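Local coordinates for serine protease inhibitor (Schistosoma haematobium, PDB 3STO), which probably inhibits serine proteases and has the serpin fold, at residues T23-S28 with K311-V316; N97-S102 with Q388-P393; N344-N349 with M395-M400. All coordinates share one frame; numbering follows the deposited sequence.

Three packing contacts tie helices and strands of the serpin fold together. Contact 1 joins helix 18-30 to the end of helix 307-312, and contact 2 sets the end of helix 82-101 against the turn leading into strand 392-399. The same strand supplies M395-V399 to contact 3, where it faces strand 339-348. The centres of contacts 1 and 2 lie about 21 Å apart, the centres of contacts 2 and 3 about 19 Å apart, and the centres of contacts 1 and 3 about 22 Å apart. Contacts 1 and 2 touch where T23 OG1 lies 3.2 Å from M392 CE. In serpins the strand equivalent to 339-348 leads to the reactive-centre loop, so contact 3 lies nearest in sequence to the functional region.

Contact 1: T23-S28 with K311-V316; sequences THAYLS and KSIGVV
I313 reaches helix 18-30 from within the Schellman motif that closes helix 307-312, one residue before its C-prime glycine, and its branched side chain meets A25 and Y26. The backbone supplies the evidence for the motif. G314 has positive phi (121°) and occupies the C-prime position, its N is bonded to K311 O at 3.0 Å, and V315 N bonds to L310 O. I313 is the first residue to depart from helical angles, and its CB is directed at the facing helix.

The interaction between the segments is apolar and rests on the two branches of I313. CG2 lies 3.6 Å from A25 O and 4.4 Å from A25 CB, so this methyl packs over both the backbone and the small side chain of alanine. The longer branch, through CG1, reaches the next helix residue, Y26. With chi2 at -174°, CD1 is extended away from I313 CA and ends 4.1 Å from Y26 CA. The same CD1 is 4.2 Å from Y26 CB. Thus I313 meets the base of the tyrosine, while the aromatic ring leads away toward P43 and I46 of helix 43-55, and Y26 OH hydrogen-bonds to T41 OG1. F22, before A25, and T29, after Y26, also touch I313, which therefore packs along more of that helix than the two residues described.

Polar interactions belong to each segment separately or to the surrounding fold. I313 O is bonded to T70 OG1, which ties the closing turn to the end of helix 61-70. V316 N, two residues beyond G314, is bonded to Q66 OE1 of the same helix. Within helix 18-30, H24 O receives two bonds, one from S28 N and one from the S28 hydroxyl, whose OG lies 2.8 Å from H24 O and 28° out of the carbonyl plane.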
# COMPACT_ATOMS: atom_id res chain seq x y z
N THR A 23 0.71 -5.68 9.72
CA THR A 23 1.48 -5.49 8.50
C THR A 23 2.33 -6.70 8.14
O THR A 23 2.32 -7.14 7.00
CB THR A 23 2.34 -4.22 8.59
OG1 THR A 23 1.47 -3.07 8.53
CG2 THR A 23 3.25 -4.17 7.41
N HIS A 24 3.01 -7.28 9.12
CA HIS A 24 3.81 -8.48 8.90
C HIS A 24 2.97 -9.69 8.49
O HIS A 24 3.32 -10.39 7.55
CB HIS A 24 4.66 -8.80 10.15
CG HIS A 24 5.63 -9.92 9.93
ND1 HIS A 24 6.24 -10.60 10.96
CD2 HIS A 24 6.11 -10.47 8.78
CE1 HIS A 24 7.05 -11.52 10.46
NE2 HIS A 24 6.99 -11.46 9.14
N ALA A 25 1.85 -9.91 9.17
CA ALA A 25 0.99 -11.05 8.89
C ALA A 25 0.43 -10.90 7.51
O ALA A 25 0.35 -11.87 6.72
CB ALA A 25 -0.17 -11.12 9.92
N TYR A 26 0.03 -9.69 7.19
CA TYR A 26 -0.53 -9.44 5.89
C TYR A 26 0.53 -9.67 4.76
O TYR A 26 0.23 -10.22 3.71
CB TYR A 26 -1.13 -8.05 5.83
CG TYR A 26 -1.39 -7.58 4.44
CD1 TYR A 26 -2.48 -8.07 3.73
CD2 TYR A 26 -0.52 -6.67 3.81
CE1 TYR A 26 -2.74 -7.66 2.42
CE2 TYR A 26 -0.77 -6.23 2.51
CZ TYR A 26 -1.89 -6.74 1.82
OH TYR A 26 -2.19 -6.34 0.54
N LEU A 27 1.77 -9.25 5.00
CA LEU A 27 2.78 -9.32 3.94
C LEU A 27 3.32 -10.74 3.73
O LEU A 27 3.48 -11.14 2.61
CB LEU A 27 3.90 -8.30 4.16
CG LEU A 27 3.60 -6.82 3.90
CD1 LEU A 27 4.73 -5.95 4.41
CD2 LEU A 27 3.34 -6.53 2.44
N SER A 28 3.53 -11.51 4.80
CA SER A 28 3.96 -12.90 4.63
C SER A 28 2.97 -13.77 3.92
O SER A 28 3.34 -14.81 3.42
CB SER A 28 4.33 -13.59 5.94
OG SER A 28 3.52 -13.13 6.98
N LYS A 311 -8.98 -13.83 4.88
CA LYS A 311 -9.48 -15.06 5.47
C LYS A 311 -8.34 -15.79 6.11
O LYS A 311 -8.41 -16.19 7.30
CB LYS A 311 -10.13 -15.95 4.41
CG LYS A 311 -11.57 -15.60 4.11
CD LYS A 311 -12.05 -16.26 2.85
CE LYS A 311 -13.52 -16.08 2.72
NZ LYS A 311 -14.01 -16.47 1.36
N SER A 312 -7.30 -15.98 5.32
CA SER A 312 -6.09 -16.65 5.80
C SER A 312 -5.48 -16.06 7.08
O SER A 312 -4.89 -16.80 7.87
CB SER A 312 -5.04 -16.66 4.70
OG SER A 312 -3.81 -17.08 5.24
N ILE A 313 -5.60 -14.76 7.32
CA ILE A 313 -5.02 -14.19 8.53
C ILE A 313 -6.02 -13.97 9.65
O ILE A 313 -5.70 -13.33 10.65
CB ILE A 313 -4.15 -12.88 8.28
CG1 ILE A 313 -5.01 -11.70 7.83
CG2 ILE A 313 -3.02 -13.13 7.27
CD1 ILE A 313 -4.15 -10.50 7.45
N GLY A 314 -7.23 -14.49 9.48
CA GLY A 314 -8.16 -14.54 10.61
C GLY A 314 -9.48 -13.82 10.45
O GLY A 314 -10.33 -13.90 11.33
N VAL A 315 -9.68 -13.13 9.34
CA VAL A 315 -10.92 -12.39 9.13
C VAL A 315 -11.86 -13.15 8.19
O VAL A 315 -11.74 -13.09 6.96
CB VAL A 315 -10.64 -10.98 8.58
CG1 VAL A 315 -11.96 -10.20 8.32
CG2 VAL A 315 -9.72 -10.24 9.55
N VAL A 316 -12.81 -13.85 8.80
CA VAL A 316 -13.61 -14.87 8.15
C VAL A 316 -15.09 -14.51 8.11
O VAL A 316 -15.68 -14.43 7.02
CB VAL A 316 -13.38 -16.26 8.83
CG1 VAL A 316 -14.30 -17.31 8.24
CG2 VAL A 316 -11.90 -16.68 8.69

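Contact 2: N97-S102 with Q388-P393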
# COMPACT_ATOMS: atom_id res chain seq x y z
N ASN A 97 -4.10 7.85 10.43
CA ASN A 97 -4.62 8.72 9.39
C ASN A 97 -4.16 10.18 9.58
O ASN A 97 -3.74 10.85 8.63
CB ASN A 97 -6.16 8.62 9.34
CG ASN A 97 -6.75 9.34 8.16
OD1 ASN A 97 -6.51 8.93 7.04
ND2 ASN A 97 -7.49 10.43 8.39
N ASN A 98 -4.26 10.68 10.81
CA ASN A 98 -3.77 12.02 11.12
C ASN A 98 -2.29 12.23 10.81
O ASN A 98 -1.89 13.27 10.29
CB ASN A 98 -4.01 12.38 12.59
CG ASN A 98 -5.47 12.69 12.89
OD1 ASN A 98 -6.21 13.12 12.00
ND2 ASN A 98 -5.87 12.49 14.14
N SER A 99 -1.48 11.24 11.17
CA SER A 99 -0.06 11.28 10.97
C SER A 99 0.24 11.37 9.49
O SER A 99 0.99 12.23 9.08
CB SER A 99 0.60 10.06 11.57
OG SER A 99 1.99 10.20 11.54
N LEU A 100 -0.41 10.55 8.67
CA LEU A 100 -0.10 10.48 7.25
C LEU A 100 -0.64 11.65 6.44
O LEU A 100 0.06 12.21 5.56
CB LEU A 100 -0.57 9.14 6.66
CG LEU A 100 0.22 7.89 7.05
CD1 LEU A 100 -0.54 6.60 6.66
CD2 LEU A 100 1.57 7.95 6.37
N THR A 101 -1.89 12.04 6.72
CA THR A 101 -2.53 13.09 5.91
C THR A 101 -2.07 14.49 6.34
O THR A 101 -2.35 15.46 5.67
CB THR A 101 -4.08 13.01 5.95
OG1 THR A 101 -4.55 13.31 7.27
CG2 THR A 101 -4.57 11.61 5.54
N SER A 102 -1.35 14.58 7.45
CA SER A 102 -0.79 15.86 7.84
C SER A 102 0.41 16.26 6.96
O SER A 102 0.83 17.41 6.98
CB SER A 102 -0.35 15.83 9.30
OG SER A 102 0.76 14.98 9.46
N GLN A 388 9.69 7.47 7.59
CA GLN A 388 10.82 7.57 8.53
C GLN A 388 10.36 7.85 9.93
O GLN A 388 11.09 7.67 10.89
CB GLN A 388 11.86 8.61 8.09
CG GLN A 388 12.38 8.35 6.70
CD GLN A 388 13.88 8.38 6.61
OE1 GLN A 388 14.59 7.62 7.31
NE2 GLN A 388 14.39 9.25 5.77
N GLN A 389 9.11 8.27 10.04
CA GLN A 389 8.54 8.48 11.35
C GLN A 389 7.91 7.19 11.88
O GLN A 389 8.24 6.72 12.98
CB GLN A 389 7.54 9.63 11.26
CG GLN A 389 6.97 10.03 12.58
CD GLN A 389 6.03 11.16 12.41
OE1 GLN A 389 6.40 12.17 11.78
NE2 GLN A 389 4.79 10.99 12.90
N LEU A 390 7.04 6.57 11.09
CA LEU A 390 6.48 5.28 11.45
C LEU A 390 7.51 4.15 11.40
O LEU A 390 7.24 3.06 11.87
CB LEU A 390 5.31 4.95 10.55
CG LEU A 390 4.19 5.99 10.50
CD1 LEU A 390 3.09 5.49 9.57
CD2 LEU A 390 3.63 6.27 11.88
N THR A 391 8.69 4.43 10.85
CA THR A 391 9.71 3.41 10.55
C THR A 391 9.15 2.13 9.91
O THR A 391 9.45 1.01 10.35
CB THR A 391 10.62 3.08 11.76
OG1 THR A 391 9.81 2.62 12.85
CG2 THR A 391 11.38 4.30 12.19
N MSE A 392 8.36 2.29 8.87
CA MSE A 392 7.84 1.14 8.17
C MSE A 392 7.52 1.53 6.74
O MSE A 392 7.41 2.69 6.40
CB MSE A 392 6.57 0.65 8.85
CG MSE A 392 5.38 1.55 8.59
SE MSE A 392 3.78 1.13 9.70
CE MSE A 392 3.66 -0.81 9.33
N PRO A 393 7.40 0.53 5.87
CA PRO A 393 7.00 0.89 4.51
C PRO A 393 5.50 1.11 4.43
O PRO A 393 4.69 0.37 5.01
CB PRO A 393 7.40 -0.34 3.69
CG PRO A 393 7.27 -1.49 4.68
CD PRO A 393 7.72 -0.91 6.01
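L390 points from its turn toward the end of helix 82-101, where it meets S99 and L100. From CB the chain runs to CG, which stands opposite the carbonyl carbon (chi1 -56°). These two atoms form a stem, and contact with the helix is made by the two terminal methyls. CD1 lies 4.3 Å from CD2 of L100, giving an apolar methyl-to-methyl contact. CD2 takes the other direction and comes within 4.3 Å of S99 OG, so the fork spans successive helix residues. Around it, L44 of helix 43-55 touches both leucines, and R252 packs against them too.

S99 OG, anti to the backbone N, also comes close to the Q389 amide. Although S99 OG and Q389 NE2 are 3.2 Å apart, the angle is too poor for a hydrogen bond. The polar partner of S99 OG is instead R252 NH2. D387 OD1 accepts bonds from the backbone N of Q389 and of L390, which fixes the start of the turn. T391 (phi 44°) and M392 together lie opposite the single residue D387, a G1 beta bulge in the hairpin of strands 381-387 and 392-399.

Contact 3: N344-N349 with M395-M400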
# COMPACT_ATOMS: atom_id res chain seq x y z
N ASN A 344 -3.94 0.02 -6.79
CA ASN A 344 -2.71 0.78 -6.55
C ASN A 344 -2.07 1.30 -7.85
O ASN A 344 -2.21 0.72 -8.92
CB ASN A 344 -1.66 -0.07 -5.80
CG ASN A 344 -2.16 -0.62 -4.48
OD1 ASN A 344 -2.29 0.12 -3.50
ND2 ASN A 344 -2.45 -1.92 -4.42
N VAL A 345 -1.36 2.42 -7.73
CA VAL A 345 -0.51 2.89 -8.82
C VAL A 345 0.84 3.37 -8.29
O VAL A 345 0.89 4.05 -7.27
CB VAL A 345 -1.16 4.01 -9.65
CG1 VAL A 345 -1.69 5.11 -8.75
CG2 VAL A 345 -0.15 4.55 -10.69
N LEU A 346 1.91 2.94 -8.95
CA LEU A 346 3.27 3.40 -8.68
C LEU A 346 3.84 3.94 -9.98
O LEU A 346 4.21 3.17 -10.86
CB LEU A 346 4.15 2.25 -8.16
CG LEU A 346 5.62 2.54 -7.77
CD1 LEU A 346 5.75 3.59 -6.66
CD2 LEU A 346 6.35 1.27 -7.34
N LYS A 347 3.87 5.26 -10.10
CA LYS A 347 4.45 5.92 -11.27
C LYS A 347 5.76 6.65 -10.92
O LYS A 347 5.77 7.64 -10.17
CB LYS A 347 3.42 6.86 -11.88
CG LYS A 347 3.96 7.82 -12.87
CD LYS A 347 2.87 8.76 -13.33
CE LYS A 347 3.43 9.89 -14.20
NZ LYS A 347 2.51 11.07 -14.23
N LEU A 348 6.87 6.17 -11.46
CA LEU A 348 8.17 6.82 -11.21
C LEU A 348 8.68 7.52 -12.47
O LEU A 348 8.65 6.96 -13.56
CB LEU A 348 9.18 5.76 -10.78
CG LEU A 348 10.09 5.92 -9.58
CD1 LEU A 348 9.32 5.60 -8.34
CD2 LEU A 348 11.24 4.93 -9.75
N ASN A 349 9.14 8.75 -12.32
CA ASN A 349 9.72 9.47 -13.44
C ASN A 349 10.77 10.41 -12.87
O ASN A 349 11.10 10.31 -11.69
CB ASN A 349 8.64 10.18 -14.29
CG ASN A 349 7.92 11.29 -13.52
OD1 ASN A 349 8.42 11.78 -12.51
ND2 ASN A 349 6.76 11.70 -14.00
N MSE A 395 4.33 1.52 1.27
CA MSE A 395 4.11 0.92 -0.04
C MSE A 395 5.27 -0.09 -0.21
O MSE A 395 6.43 0.22 0.07
CB MSE A 395 4.06 2.00 -1.11
CG MSE A 395 3.77 1.57 -2.54
SE MSE A 395 5.18 0.64 -3.56
CE MSE A 395 6.79 1.77 -3.56
N ALA A 396 4.92 -1.31 -0.60
CA ALA A 396 5.86 -2.39 -0.87
C ALA A 396 5.62 -2.90 -2.30
O ALA A 396 4.48 -3.04 -2.74
CB ALA A 396 5.72 -3.55 0.17
N ALA A 397 6.69 -3.14 -3.03
CA ALA A 397 6.61 -3.46 -4.43
C ALA A 397 7.75 -4.37 -4.85
O ALA A 397 8.88 -4.25 -4.38
CB ALA A 397 6.62 -2.19 -5.30
N LYS A 398 7.44 -5.29 -5.75
CA LYS A 398 8.46 -6.02 -6.46
C LYS A 398 8.33 -5.69 -7.97
O LYS A 398 7.26 -5.82 -8.58
CB LYS A 398 8.34 -7.51 -6.20
CG LYS A 398 9.33 -8.34 -7.02
CD LYS A 398 9.21 -9.81 -6.73
CE LYS A 398 7.91 -10.38 -7.27
NZ LYS A 398 8.04 -11.84 -7.51
N VAL A 399 9.43 -5.25 -8.56
CA VAL A 399 9.43 -4.91 -9.98
C VAL A 399 10.29 -5.88 -10.78
O VAL A 399 11.53 -5.85 -10.74
CB VAL A 399 9.88 -3.45 -10.21
CG1 VAL A 399 9.71 -3.10 -11.65
CG2 VAL A 399 9.06 -2.49 -9.32
N MSE A 400 9.62 -6.76 -11.50
CA MSE A 400 10.30 -7.75 -12.34
C MSE A 400 10.35 -7.31 -13.79
O MSE A 400 11.29 -7.60 -14.51
CB MSE A 400 9.56 -9.07 -12.26
CG MSE A 400 10.02 -9.94 -11.13
SE MSE A 400 9.10 -11.67 -11.14
CE MSE A 400 10.00 -12.42 -9.58
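This is a buried face-to-face packing contact between strands that belong to different layers of the serpin fold. Strand 339-348, strand s5A of the large sheet A in usual serpin naming, presents L346 to strand 392-399 of sheet B. The spacing agrees with packing rather than pairing: the nearest CA atoms, those of L346 and A397, are 8.7 Å apart, and the strands find their backbone partners in other strands. L346 pairs with L300, and M395 with I385.

L346 does the work from one side. Its CG is anti to the backbone N (chi1 -178°), and its two methyls diverge over the opposing strand. CD1 lies 3.7 Å from CE of M395, a selenomethionine. CD2 touches three atoms: the same CE at 3.8 Å, SE of M395 at 4.0 Å, and CB of A397 also at 4.0 Å.

M395 makes this possible by folding over. Bends at chi2 (-73°) and chi3 (-56°) swing the selenium and terminal methyl around, so the side chain meets L346 at roughly a right angle. A397, two residues along, also points toward L346, and its CB is the atom that CD2 meets. A396, between them, points away and packs on F384.

The junction is further lined by L40 of strand 39-41, which touches L346, M395 and A397, while F298 of strand 287-305 packs beside L346, and I385 and C383 of strand 381-387 adjoin M395 and A397 respectively.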